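PDB 4R6H: Melibiose/raffinose/stachyose-binding protein MelE from Bacillus subtilis subsp. subtilis str. 168, which binds melibiose, raffinose and stachyose as the solute-binding component of the MelEDC-MsmX ABC transporter, which imports these sugars into the cell. Local coordinates for residues A146-I151 with P283-G288; V182-A187 with F267-G272; Y134-N139 with Y309-W314; I37-S42 with L68-N73. One frame throughout, in Å; residues are numbered along the deposited sequence. Where two conformers were deposited one is given.

Contact 1: A146-I151 with P283-G288; sequences AYNRNI and PNVKVG
Arg-149, in one of its two deposited conformers, reaches across to the backbone of Lys-286 to Gly-288. CB and CG lie beside the carbonyl of Lys-286, with CG 3.3 Å from Lys-286 O. CD then passes CB of Lys-286. NE and CZ run on over Gly-288, and the guanidinium lays one face above Gly-288 CA, its NH1 3.6 Å from that carbon. Arg-149 CG is anti to the carbonyl carbon (chi1 -57°) and the chain is extended as far as NE, which carries the group over Gly-288. In this conformer NH1 donates to a water that in turn donates to Val-287 O, and it forms a salt bridge with Asp-361.

Behind it the backbones pair in antiparallel fashion: Tyr-147 N to Gly-288 O and Gly-288 N to Tyr-147 O, both 2.9 Å, followed by Arg-149 N to Lys-286 O at 3.0 Å. Having no side chain, Gly-288 leaves room on one face of the strand pair for both the Tyr-147 ring and the guanidinium. Where strand 141-148 gives way to helix 149-155, Asn-148 is the N-cap. Its OD1 accepts from Ile-151 N (3.0 Å) and Asn-150 ND2 (2.9 Å), which arrive from opposite faces of the amide plane. Farther along, Asp-361 probably offsets the charge of Arg-149; between these two segments the junction appears to rest mainly on directed polar bonds.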
loop_
_atom_site.group_PDB
_atom_site.type_symbol
_atom_site.label_atom_id
_atom_site.label_comp_id
_atom_site.label_asym_id
_atom_site.label_seq_id
_atom_site.Cartn_x
_atom_site.Cartn_y
_atom_site.Cartn_z
ATOM N N ALA A 146 -8.403 -9.937 0.038
ATOM C CA ALA A 146 -8.143 -11.193 0.726
ATOM C C ALA A 146 -9.444 -11.978 0.839
ATOM O O ALA A 146 -10.526 -11.405 0.960
ATOM C CB ALA A 146 -7.570 -10.951 2.091
ATOM N N TYR A 147 -9.354 -13.319 0.791
ATOM C CA TYR A 147 -10.560 -14.105 0.793
ATOM C C TYR A 147 -10.320 -15.495 1.357
ATOM O O TYR A 147 -9.204 -16.004 1.341
ATOM C CB TYR A 147 -11.137 -14.226 -0.620
ATOM C CG TYR A 147 -10.314 -15.072 -1.549
ATOM C CD1 TYR A 147 -9.122 -14.608 -2.110
ATOM C CD2 TYR A 147 -10.672 -16.392 -1.816
ATOM C CE1 TYR A 147 -8.357 -15.415 -2.952
ATOM C CE2 TYR A 147 -9.930 -17.171 -2.651
ATOM C CZ TYR A 147 -8.774 -16.683 -3.220
ATOM O OH TYR A 147 -7.972 -17.504 -4.016
ATOM N N ASN A 148 -11.399 -16.105 1.837
ATOM C CA ASN A 148 -11.386 -17.468 2.367
ATOM C C ASN A 148 -11.590 -18.440 1.226
ATOM O O ASN A 148 -12.662 -18.501 0.645
ATOM C CB ASN A 148 -12.479 -17.597 3.418
ATOM C CG ASN A 148 -12.511 -18.936 4.073
ATOM O OD1 ASN A 148 -12.340 -19.974 3.408
ATOM N ND2 ASN A 148 -12.769 -18.943 5.369
ATOM N N ARG A 149 -10.532 -19.157 0.858
ATOM C CA ARG A 149 -10.572 -20.048 -0.305
ATOM C C ARG A 149 -11.648 -21.130 -0.171
ATOM O O ARG A 149 -12.359 -21.426 -1.141
ATOM C CB ARG A 149 -9.224 -20.705 -0.507
ATOM C CG ARG A 149 -8.038 -19.769 -0.693
ATOM C CD ARG A 149 -6.767 -20.590 -0.888
ATOM N NE ARG A 149 -5.528 -19.837 -0.972
ATOM C CZ ARG A 149 -4.965 -19.397 -2.101
ATOM N NH1 ARG A 149 -3.821 -18.771 -1.995
ATOM N NH2 ARG A 149 -5.499 -19.615 -3.301
ATOM N N ASN A 150 -11.786 -21.668 1.023
ATOM C CA ASN A 150 -12.713 -22.765 1.255
ATOM C C ASN A 150 -14.160 -22.302 1.101
ATOM O O ASN A 150 -14.981 -23.050 0.561
ATOM C CB ASN A 150 -12.447 -23.312 2.654
ATOM C CG ASN A 150 -10.945 -23.259 3.039
ATOM O OD1 ASN A 150 -10.213 -24.206 2.762
ATOM N ND2 ASN A 150 -10.475 -22.120 3.633
ATOM N N ILE A 151 -14.458 -21.065 1.551
ATOM C CA ILE A 151 -15.814 -20.556 1.429
ATOM C C ILE A 151 -16.197 -20.374 -0.024
ATOM O O ILE A 151 -17.304 -20.731 -0.451
ATOM C CB ILE A 151 -16.006 -19.247 2.251
ATOM C CG1 ILE A 151 -15.991 -19.541 3.741
ATOM C CG2 ILE A 151 -17.286 -18.537 1.875
ATOM C CD1 ILE A 151 -15.985 -18.308 4.618
ATOM N N PRO A 283 -5.001 -23.648 11.133
ATOM C CA PRO A 283 -4.350 -24.033 9.892
ATOM C C PRO A 283 -5.309 -24.602 8.846
ATOM O O PRO A 283 -4.919 -24.717 7.706
ATOM C CB PRO A 283 -3.314 -25.089 10.339
ATOM C CG PRO A 283 -3.766 -25.543 11.636
ATOM C CD PRO A 283 -4.532 -24.432 12.290
ATOM N N ASN A 284 -6.549 -24.904 9.242
ATOM C CA ASN A 284 -7.526 -25.388 8.312
ATOM C C ASN A 284 -8.168 -24.296 7.476
ATOM O O ASN A 284 -8.882 -24.617 6.553
ATOM C CB ASN A 284 -8.641 -26.106 9.024
ATOM C CG ASN A 284 -8.140 -27.302 9.773
ATOM O OD1 ASN A 284 -7.676 -28.254 9.143
ATOM N ND2 ASN A 284 -8.126 -27.228 11.093
ATOM N N VAL A 285 -7.912 -23.025 7.791
ATOM C CA VAL A 285 -8.432 -21.932 6.967
ATOM C C VAL A 285 -7.325 -21.344 6.110
ATOM O O VAL A 285 -6.305 -20.908 6.637
ATOM C CB VAL A 285 -9.019 -20.809 7.858
ATOM C CG1 VAL A 285 -9.489 -19.584 7.045
ATOM C CG2 VAL A 285 -10.189 -21.358 8.657
ATOM N N LYS A 286 -7.553 -21.364 4.801
ATOM C CA LYS A 286 -6.595 -20.908 3.825
ATOM C C LYS A 286 -7.100 -19.584 3.256
ATOM O O LYS A 286 -8.175 -19.526 2.625
ATOM C CB LYS A 286 -6.438 -21.901 2.673
ATOM C CG LYS A 286 -6.123 -23.347 3.063
ATOM C CD LYS A 286 -4.786 -23.488 3.775
ATOM C CE LYS A 286 -4.434 -24.961 4.021
ATOM N NZ LYS A 286 -4.165 -25.706 2.757
ATOM N N VAL A 287 -6.361 -18.531 3.526
ATOM C CA VAL A 287 -6.661 -17.178 3.023
ATOM C C VAL A 287 -5.768 -16.923 1.825
ATOM O O VAL A 287 -4.551 -17.101 1.885
ATOM C CB VAL A 287 -6.414 -16.096 4.096
ATOM C CG1 VAL A 287 -6.681 -14.701 3.531
ATOM C CG2 VAL A 287 -7.284 -16.389 5.319
ATOM N N GLY A 288 -6.378 -16.504 0.725
ATOM C CA GLY A 288 -5.703 -16.119 -0.491
ATOM C C GLY A 288 -5.882 -14.645 -0.784
ATOM O O GLY A 288 -6.640 -13.962 -0.109
HETATM O O HOH W 1 -3.327 -19.145 0.663
HETATM O O HOH W 2 -8.505 -26.375 4.380
#

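Contact 2: V182-A187 with F267-G272; sequences VPFWFA and FTMQGG
The Phe-184 ring meets the strand of Phe-267 to Met-269 with its edge: Phe-267 O, Thr-268 CA and Met-269 SD all lie near its plane, while Phe-186 CE1 lies over one face, toward its rim. The sulfur of Met-269 stands 3.6 Å from Phe-184 CZ and 86° off the ring normal, a Met-aromatic contact made at the rim. The bend at chi2 brings SD to this position. The Phe-267 ring is also approached at its edge, by Pro-183 O, and the indole of Trp-185 has Ala-187 N over one face and Thr-268 OG1 near its plane at the rim, 4.0 Å from CE3. A water sits over the centre of one Phe-186 face. Phe-166 of helix 163-177 meets both Phe-184 and Phe-267 edge-to-face, so that this helix packs against their side of the sheet.

Strands 182-185 and 265-269 pair in parallel at Phe-184 and Phe-267, where the 182-185 chain turns a corner, within a mixed sheet in which 265-269 also pairs antiparallel with strand 141-148. Phe-267 N donates to Pro-183 O (2.9 Å) and Phe-267 O accepts from Trp-185 N at 3.0 Å, the latter the straighter bond at 159°. On the other side of the sheet from the phenylalanines, Thr-268 OG1, anti to the backbone N (chi1 -164°), is turned to donate to Trp-185 O over 2.8 Å. That carbonyl accepts a second hydrogen bond from the water over Phe-186, which in turn accepts from Met-269 N, continuing the link where the two segments diverge.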
loop_
_atom_site.group_PDB
_atom_site.type_symbol
_atom_site.label_atom_id
_atom_site.label_comp_id
_atom_site.label_asym_id
_atom_site.label_seq_id
_atom_site.Cartn_x
_atom_site.Cartn_y
_atom_site.Cartn_z
ATOM N N VAL A 182 -20.175 -13.295 6.768
ATOM C CA VAL A 182 -20.095 -11.893 6.273
ATOM C C VAL A 182 -19.468 -11.897 4.886
ATOM O O VAL A 182 -18.307 -12.340 4.736
ATOM C CB VAL A 182 -19.281 -11.010 7.190
ATOM C CG1 VAL A 182 -19.185 -9.629 6.589
ATOM C CG2 VAL A 182 -19.876 -10.956 8.598
ATOM N N PRO A 183 -20.183 -11.375 3.859
ATOM C CA PRO A 183 -19.574 -11.483 2.546
ATOM C C PRO A 183 -18.331 -10.582 2.406
ATOM O O PRO A 183 -17.310 -11.070 1.857
ATOM C CB PRO A 183 -20.698 -11.091 1.580
ATOM C CG PRO A 183 -21.946 -11.371 2.358
ATOM C CD PRO A 183 -21.634 -11.087 3.761
ATOM N N PHE A 184 -18.383 -9.338 2.899
ATOM C CA PHE A 184 -17.256 -8.396 2.748
ATOM C C PHE A 184 -17.146 -7.635 4.030
ATOM O O PHE A 184 -18.043 -6.923 4.379
ATOM C CB PHE A 184 -17.588 -7.499 1.577
ATOM C CG PHE A 184 -16.505 -6.547 1.137
ATOM C CD1 PHE A 184 -15.148 -6.809 1.340
ATOM C CD2 PHE A 184 -16.855 -5.426 0.391
ATOM C CE1 PHE A 184 -14.176 -5.947 0.852
ATOM C CE2 PHE A 184 -15.882 -4.573 -0.120
ATOM C CZ PHE A 184 -14.550 -4.823 0.137
ATOM N N TRP A 185 -16.077 -7.821 4.777
ATOM C CA TRP A 185 -15.978 -7.331 6.150
ATOM C C TRP A 185 -15.126 -6.107 6.274
ATOM O O TRP A 185 -14.061 -6.028 5.694
ATOM C CB TRP A 185 -15.398 -8.429 7.052
ATOM C CG TRP A 185 -15.459 -8.162 8.521
ATOM C CD1 TRP A 185 -16.450 -8.526 9.389
ATOM C CD2 TRP A 185 -14.440 -7.567 9.306
ATOM N NE1 TRP A 185 -16.128 -8.147 10.669
ATOM C CE2 TRP A 185 -14.889 -7.562 10.659
ATOM C CE3 TRP A 185 -13.189 -7.026 9.017
ATOM C CZ2 TRP A 185 -14.114 -7.016 11.697
ATOM C CZ3 TRP A 185 -12.434 -6.498 10.045
ATOM C CH2 TRP A 185 -12.881 -6.525 11.368
ATOM N N PHE A 186 -15.647 -5.122 7.004
ATOM C CA PHE A 186 -14.939 -3.878 7.326
ATOM C C PHE A 186 -14.795 -3.652 8.805
ATOM O O PHE A 186 -15.779 -3.749 9.562
ATOM C CB PHE A 186 -15.714 -2.633 6.769
ATOM C CG PHE A 186 -15.550 -2.421 5.300
ATOM C CD1 PHE A 186 -16.361 -3.076 4.412
ATOM C CD2 PHE A 186 -14.583 -1.577 4.812
ATOM C CE1 PHE A 186 -16.226 -2.890 3.044
ATOM C CE2 PHE A 186 -14.430 -1.364 3.461
ATOM C CZ PHE A 186 -15.261 -2.035 2.564
ATOM N N ALA A 187 -13.601 -3.259 9.179
ATOM C CA ALA A 187 -13.356 -2.784 10.545
ATOM C C ALA A 187 -13.654 -1.256 10.565
ATOM O O ALA A 187 -12.739 -0.447 10.682
ATOM C CB ALA A 187 -11.939 -3.084 10.976
ATOM N N PHE A 267 -14.669 -12.216 2.177
ATOM C CA PHE A 267 -13.714 -11.251 1.615
ATOM C C PHE A 267 -13.437 -10.123 2.597
ATOM O O PHE A 267 -14.296 -9.717 3.376
ATOM C CB PHE A 267 -14.275 -10.588 0.385
ATOM C CG PHE A 267 -14.443 -11.478 -0.803
ATOM C CD1 PHE A 267 -13.418 -11.609 -1.738
ATOM C CD2 PHE A 267 -15.671 -12.101 -1.065
ATOM C CE1 PHE A 267 -13.609 -12.358 -2.886
ATOM C CE2 PHE A 267 -15.850 -12.879 -2.201
ATOM C CZ PHE A 267 -14.829 -13.004 -3.116
ATOM N N THR A 268 -12.244 -9.550 2.475
ATOM C CA THR A 268 -11.914 -8.292 3.156
ATOM C C THR A 268 -10.822 -7.612 2.364
ATOM O O THR A 268 -10.157 -8.260 1.576
ATOM C CB THR A 268 -11.562 -8.502 4.651
ATOM O OG1 THR A 268 -11.611 -7.256 5.335
ATOM C CG2 THR A 268 -10.182 -9.126 4.841
ATOM N N MET A 269 -10.651 -6.301 2.527
ATOM C CA MET A 269 -9.554 -5.618 1.850
ATOM C C MET A 269 -8.240 -6.077 2.399
ATOM O O MET A 269 -8.108 -6.432 3.576
ATOM C CB MET A 269 -9.657 -4.108 2.023
ATOM C CG MET A 269 -10.916 -3.420 1.526
ATOM S SD MET A 269 -11.323 -3.349 -0.209
ATOM C CE MET A 269 -9.841 -2.560 -0.908
ATOM N N GLN A 270 -7.243 -6.131 1.513
ATOM C CA GLN A 270 -6.006 -6.756 1.924
ATOM C C GLN A 270 -5.279 -5.959 2.986
ATOM O O GLN A 270 -5.105 -4.747 2.851
ATOM C CB GLN A 270 -5.156 -6.875 0.711
ATOM C CG GLN A 270 -4.095 -7.902 0.847
ATOM C CD GLN A 270 -3.477 -8.097 -0.485
ATOM O OE1 GLN A 270 -4.196 -8.167 -1.492
ATOM N NE2 GLN A 270 -2.173 -8.229 -0.516
ATOM N N GLY A 271 -4.854 -6.650 4.039
ATOM C CA GLY A 271 -4.040 -6.039 5.091
ATOM C C GLY A 271 -2.569 -6.453 5.054
ATOM O O GLY A 271 -1.695 -5.736 5.563
ATOM N N GLY A 272 -2.292 -7.618 4.465
ATOM C CA GLY A 272 -0.916 -8.044 4.220
ATOM C C GLY A 272 -0.462 -9.282 4.985
ATOM O O GLY A 272 0.363 -10.013 4.470
HETATM O O HOH W 3 -12.528 -4.504 4.005
#

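Contact 3: Y134-N139 with Y309-W314; sequences YAYPIN and YTLAAW
Ile-138 presses its CD1 against Leu-311, 4.0 Å from CG, with the CB of Tyr-309 slightly farther off. Ile-138 CG1 lies anti to the carbonyl carbon (chi1 -72°), which sends the long branch across to the leucine. Leu-311 CD1 also meets the Tyr-136 ring near its plane, at CD2, and helices 320-331 and 333-343 pack on this group. Across the sheet Ala-135 CB touches Ala-312 CB at 3.9 Å and Thr-310 CB.

Around these apolar contacts runs the backbone pairing. Tyr-136 and Leu-311 exchange two bonds of 2.9 Å, Tyr-136 N to Leu-311 O and Leu-311 N to Tyr-136 O, and Ile-138 N donates to Tyr-309 O. Farther out the Asn-139 side chain takes the place of a backbone carbonyl: its OD1 accepts from Tyr-309 N at 3.0 Å, the donor lying in the carbonyl plane. Asn-139 ND2 approaches Tyr-309 CD2 obliquely, at 3.4 Å, the two planes 18° apart. A hydrogen bond between ND2 and Thr-343 OG1 helps to fix the amide's rotation. A water donates to both Asn-139 O and Tyr-309 O. Such pairing is that of a short antiparallel sheet, here with 310-313 as the central strand between 91-92 and 136-137.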
loop_
_atom_site.group_PDB
_atom_site.type_symbol
_atom_site.label_atom_id
_atom_site.label_comp_id
_atom_site.label_asym_id
_atom_site.label_seq_id
_atom_site.Cartn_x
_atom_site.Cartn_y
_atom_site.Cartn_z
ATOM N N TYR A 134 15.100 6.913 -8.408
ATOM C CA TYR A 134 14.921 7.805 -7.252
ATOM C C TYR A 134 15.273 7.166 -5.907
ATOM O O TYR A 134 15.551 7.857 -4.963
ATOM C CB TYR A 134 13.454 8.305 -7.142
ATOM C CG TYR A 134 13.074 9.370 -8.167
ATOM C CD1 TYR A 134 12.886 9.021 -9.506
ATOM C CD2 TYR A 134 12.887 10.725 -7.794
ATOM C CE1 TYR A 134 12.554 9.976 -10.451
ATOM C CE2 TYR A 134 12.563 11.707 -8.759
ATOM C CZ TYR A 134 12.384 11.309 -10.068
ATOM O OH TYR A 134 12.044 12.236 -11.036
ATOM N N ALA A 135 15.116 5.850 -5.818
ATOM C CA ALA A 135 15.264 5.145 -4.518
ATOM C C ALA A 135 15.362 3.655 -4.765
ATOM O O ALA A 135 14.971 3.165 -5.823
ATOM C CB ALA A 135 14.076 5.412 -3.644
ATOM N N TYR A 136 15.879 2.955 -3.766
ATOM C CA TYR A 136 16.006 1.499 -3.770
ATOM C C TYR A 136 14.806 0.915 -3.060
ATOM O O TYR A 136 14.542 1.250 -1.890
ATOM C CB TYR A 136 17.311 1.075 -3.055
ATOM C CG TYR A 136 17.331 -0.398 -2.729
ATOM C CD1 TYR A 136 17.434 -1.358 -3.723
ATOM C CD2 TYR A 136 17.143 -0.821 -1.422
ATOM C CE1 TYR A 136 17.393 -2.699 -3.408
ATOM C CE2 TYR A 136 17.116 -2.155 -1.090
ATOM C CZ TYR A 136 17.233 -3.093 -2.106
ATOM O OH TYR A 136 17.201 -4.441 -1.776
ATOM N N PRO A 137 14.056 0.040 -3.743
ATOM C CA PRO A 137 12.900 -0.598 -3.123
ATOM C C PRO A 137 13.251 -1.811 -2.276
ATOM O O PRO A 137 13.660 -2.847 -2.799
ATOM C CB PRO A 137 12.038 -0.993 -4.327
ATOM C CG PRO A 137 13.068 -1.298 -5.385
ATOM C CD PRO A 137 14.216 -0.343 -5.160
ATOM N N ILE A 138 13.118 -1.693 -0.976
ATOM C CA ILE A 138 13.373 -2.815 -0.098
ATOM C C ILE A 138 12.361 -3.941 -0.422
ATOM O O ILE A 138 12.659 -5.129 -0.385
ATOM C CB ILE A 138 13.250 -2.371 1.358
ATOM C CG1 ILE A 138 14.432 -1.491 1.731
ATOM C CG2 ILE A 138 13.035 -3.549 2.313
ATOM C CD1 ILE A 138 14.269 -0.771 3.047
ATOM N N ASN A 139 11.153 -3.538 -0.751
ATOM C CA ASN A 139 10.062 -4.468 -0.991
ATOM C C ASN A 139 9.078 -3.806 -1.924
ATOM O O ASN A 139 9.382 -2.753 -2.514
ATOM C CB ASN A 139 9.387 -4.932 0.304
ATOM C CG ASN A 139 8.801 -3.812 1.100
ATOM O OD1 ASN A 139 8.839 -2.644 0.699
ATOM N ND2 ASN A 139 8.178 -4.156 2.232
ATOM N N TYR A 309 8.468 0.285 1.301
ATOM C CA TYR A 309 9.626 0.846 2.006
ATOM C C TYR A 309 10.751 1.024 1.027
ATOM O O TYR A 309 11.098 0.114 0.288
ATOM C CB TYR A 309 10.074 -0.075 3.142
ATOM C CG TYR A 309 9.010 -0.414 4.128
ATOM C CD1 TYR A 309 8.229 0.558 4.709
ATOM C CD2 TYR A 309 8.782 -1.727 4.460
ATOM C CE1 TYR A 309 7.275 0.218 5.662
ATOM C CE2 TYR A 309 7.833 -2.072 5.381
ATOM C CZ TYR A 309 7.069 -1.088 5.955
ATOM O OH TYR A 309 6.083 -1.366 6.896
ATOM N N THR A 310 11.396 2.201 1.069
ATOM C CA THR A 310 12.548 2.446 0.228
ATOM C C THR A 310 13.717 3.024 1.010
ATOM O O THR A 310 13.551 3.441 2.156
ATOM C CB THR A 310 12.258 3.423 -0.931
ATOM O OG1 THR A 310 12.084 4.743 -0.393
ATOM C CG2 THR A 310 11.009 3.030 -1.726
ATOM N N LEU A 311 14.877 2.968 0.387
ATOM C CA LEU A 311 16.081 3.668 0.835
ATOM C C LEU A 311 16.430 4.606 -0.305
ATOM O O LEU A 311 16.863 4.166 -1.373
ATOM C CB LEU A 311 17.259 2.699 1.102
ATOM C CG LEU A 311 17.109 1.926 2.401
ATOM C CD1 LEU A 311 18.008 0.697 2.453
ATOM C CD2 LEU A 311 17.401 2.818 3.628
ATOM N N ALA A 312 16.269 5.904 -0.054
ATOM C CA ALA A 312 16.708 6.976 -0.919
ATOM C C ALA A 312 17.875 7.666 -0.230
ATOM O O ALA A 312 17.898 7.784 1.001
ATOM C CB ALA A 312 15.580 7.969 -1.135
ATOM N N ALA A 313 18.879 8.064 -0.998
ATOM C CA ALA A 313 20.049 8.765 -0.445
ATOM C C ALA A 313 19.854 10.239 -0.676
ATOM O O ALA A 313 19.401 10.690 -1.733
ATOM C CB ALA A 313 21.340 8.285 -1.106
ATOM N N TRP A 314 20.236 11.027 0.309
ATOM C CA TRP A 314 20.209 12.474 0.117
ATOM C C TRP A 314 21.378 12.888 -0.791
ATOM O O TRP A 314 22.523 12.586 -0.476
ATOM C CB TRP A 314 20.361 13.149 1.453
ATOM C CG TRP A 314 20.339 14.653 1.396
ATOM C CD1 TRP A 314 19.729 15.441 0.465
ATOM C CD2 TRP A 314 20.934 15.530 2.355
ATOM N NE1 TRP A 314 19.915 16.783 0.787
ATOM C CE2 TRP A 314 20.633 16.855 1.948
ATOM C CE3 TRP A 314 21.663 15.327 3.512
ATOM C CZ2 TRP A 314 21.096 17.985 2.660
ATOM C CZ3 TRP A 314 22.107 16.478 4.261
ATOM C CH2 TRP A 314 21.808 17.759 3.812
HETATM O O HOH W 4 18.106 8.077 -3.808
HETATM O O HOH W 5 9.358 -0.102 -1.952
#

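Contact 4: I37-S42 with L68-N73; sequences IYSTMS and LHFPGN
His-69 N donates to Ile-37 O over 2.8 Å, the shortest polar bond between the two segments, and Ser-39 N donates to His-69 O at 3.0 Å. Beside this pairing the Tyr-38 and His-69 rings meet obliquely, centroids 5.2 Å apart and planes at 33°. CE1 of Tyr-38 lies over one face of the His-69 ring, while Pro-71 CG lies over one face of the Tyr-38 ring, 4.0 Å from Tyr-38 CD2. The polar ends are held elsewhere, Tyr-38 OH by Arg-82 and His-69 NE2 by Ser-67. On the other side of the sheet Ile-37 CG2 touches Leu-68 CD2 at 3.8 Å.

Beyond the strands Ser-39 opens an ST turn. Its OG, anti to the backbone N (chi1 174°), accepts from Met-41 N at 3.1 Å and lies at the edge of the Phe-70 ring, 3.5 Å from CE1. Phe-70 CE1 also meets Met-41 CB. Strands 33-38 and 64-69, joined by helix 44-60, form a beta-alpha-beta unit. The chemistry implies that main-chain bonds zip its parallel strands as far as Ser-39, and that beyond it the loops are joined by packing of Phe-70 and by a water that lies 2.8 Å from Ser-39 O and accepts from Gly-72 N.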
loop_
_atom_site.group_PDB
_atom_site.type_symbol
_atom_site.label_atom_id
_atom_site.label_comp_id
_atom_site.label_asym_id
_atom_site.label_seq_id
_atom_site.Cartn_x
_atom_site.Cartn_y
_atom_site.Cartn_z
ATOM N N ILE A 37 19.761 6.900 9.119
ATOM C CA ILE A 37 18.753 6.262 8.253
ATOM C C ILE A 37 17.373 6.432 8.885
ATOM O O ILE A 37 17.172 6.105 10.075
ATOM C CB ILE A 37 18.999 4.758 8.117
ATOM C CG1 ILE A 37 20.439 4.497 7.703
ATOM C CG2 ILE A 37 17.978 4.117 7.148
ATOM C CD1 ILE A 37 20.767 3.058 7.369
ATOM N N TYR A 38 16.424 6.972 8.116
ATOM C CA TYR A 38 15.030 7.084 8.562
ATOM C C TYR A 38 14.189 6.036 7.826
ATOM O O TYR A 38 14.376 5.833 6.611
ATOM C CB TYR A 38 14.442 8.458 8.220
ATOM C CG TYR A 38 14.548 9.564 9.253
ATOM C CD1 TYR A 38 15.638 9.675 10.095
ATOM C CD2 TYR A 38 13.535 10.529 9.316
ATOM C CE1 TYR A 38 15.708 10.717 11.034
ATOM C CE2 TYR A 38 13.579 11.558 10.242
ATOM C CZ TYR A 38 14.664 11.656 11.086
ATOM O OH TYR A 38 14.678 12.705 11.985
ATOM N N SER A 39 13.229 5.452 8.546
ATOM C CA SER A 39 12.383 4.385 8.061
ATOM C C SER A 39 10.945 4.535 8.554
ATOM O O SER A 39 10.759 4.864 9.747
ATOM C CB SER A 39 12.950 3.023 8.484
ATOM O OG SER A 39 12.053 1.955 8.123
ATOM N N THR A 40 9.983 4.232 7.677
ATOM C CA THR A 40 8.552 4.131 8.082
ATOM C C THR A 40 8.113 2.738 8.547
ATOM O O THR A 40 6.927 2.525 8.767
ATOM C CB THR A 40 7.607 4.594 6.964
ATOM O OG1 THR A 40 7.580 3.669 5.855
ATOM C CG2 THR A 40 7.920 6.009 6.524
ATOM N N MET A 41 9.055 1.812 8.678
ATOM C CA MET A 41 8.714 0.458 9.121
ATOM C C MET A 41 8.050 0.521 10.489
ATOM O O MET A 41 8.404 1.340 11.315
ATOM C CB MET A 41 9.931 -0.445 9.167
ATOM C CG MET A 41 10.451 -0.789 7.806
ATOM S SD MET A 41 11.888 -1.855 7.875
ATOM C CE MET A 41 12.444 -1.848 6.173
ATOM N N SER A 42 7.110 -0.382 10.703
ATOM C CA SER A 42 6.187 -0.325 11.857
ATOM C C SER A 42 6.223 -1.552 12.755
ATOM O O SER A 42 5.990 -1.433 13.942
ATOM C CB SER A 42 4.754 -0.049 11.368
ATOM O OG SER A 42 4.338 -0.958 10.380
ATOM N N LEU A 68 19.707 4.224 13.125
ATOM C CA LEU A 68 18.427 3.861 12.526
ATOM C C LEU A 68 17.308 4.469 13.343
ATOM O O LEU A 68 17.220 4.260 14.565
ATOM C CB LEU A 68 18.256 2.337 12.515
ATOM C CG LEU A 68 18.316 1.598 11.197
ATOM C CD1 LEU A 68 18.220 0.101 11.498
ATOM C CD2 LEU A 68 17.231 2.106 10.240
ATOM N N HIS A 69 16.446 5.224 12.667
ATOM C CA HIS A 69 15.309 5.891 13.278
ATOM C C HIS A 69 14.017 5.391 12.683
ATOM O O HIS A 69 13.867 5.359 11.448
ATOM C CB HIS A 69 15.372 7.379 12.983
ATOM C CG HIS A 69 16.546 8.068 13.591
ATOM N ND1 HIS A 69 16.412 9.018 14.583
ATOM C CD2 HIS A 69 17.875 7.959 13.350
ATOM C CE1 HIS A 69 17.609 9.461 14.927
ATOM N NE2 HIS A 69 18.514 8.835 14.198
ATOM N N PHE A 70 13.057 5.098 13.556
ATOM C CA PHE A 70 11.692 4.732 13.188
ATOM C C PHE A 70 10.718 5.717 13.851
ATOM O O PHE A 70 10.097 5.378 14.851
ATOM C CB PHE A 70 11.384 3.307 13.618
ATOM C CG PHE A 70 12.335 2.278 13.056
ATOM C CD1 PHE A 70 12.203 1.824 11.758
ATOM C CD2 PHE A 70 13.359 1.742 13.837
ATOM C CE1 PHE A 70 13.055 0.863 11.248
ATOM C CE2 PHE A 70 14.235 0.788 13.308
ATOM C CZ PHE A 70 14.089 0.367 12.003
ATOM N N PRO A 71 10.567 6.909 13.270
ATOM C CA PRO A 71 9.756 7.991 13.882
ATOM C C PRO A 71 8.257 7.711 13.993
ATOM O O PRO A 71 7.546 8.495 14.620
ATOM C CB PRO A 71 9.962 9.175 12.927
ATOM C CG PRO A 71 11.163 8.877 12.151
ATOM C CD PRO A 71 11.267 7.386 12.060
ATOM N N GLY A 72 7.756 6.661 13.356
ATOM C CA GLY A 72 6.317 6.360 13.384
ATOM C C GLY A 72 5.452 7.507 12.896
ATOM O O GLY A 72 5.651 8.030 11.795
ATOM N N ASN A 73 4.462 7.900 13.695
ATOM C CA ASN A 73 3.514 8.935 13.269
ATOM C C ASN A 73 4.140 10.306 13.080
ATOM O O ASN A 73 3.545 11.158 12.433
ATOM C CB ASN A 73 2.341 9.043 14.272
ATOM C CG ASN A 73 1.414 7.841 14.233
ATOM O OD1 ASN A 73 1.240 7.190 13.195
ATOM N ND2 ASN A 73 0.797 7.547 15.371
HETATM O O HOH W 6 8.775 4.563 11.677
#

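Contacts 1 and 2 belong to one mixed sheet, in which strand 265-269 lies beside 141-148, and they touch through Ala-146 with Thr-268 and Tyr-147 with Phe-267. Contacts 3 and 4 lie 27 to 33 Å away between centres, contact 3 across the chain's centre, and pack together where Tyr-309 meets Thr-40 and Leu-311 meets Ile-37. Contacts 2 and 3 are deeply buried, yet one relies on phenyl rings and a sulfur, the other on aliphatic chains flanked by a buried asparagine. Contact 1, mainly buried but with exposed Lys-286, brings in charge; contact 4, partly buried, mixes aromatic with apolar side chains. Pairing is antiparallel in contacts 1 and 3, parallel in contacts 2 and 4.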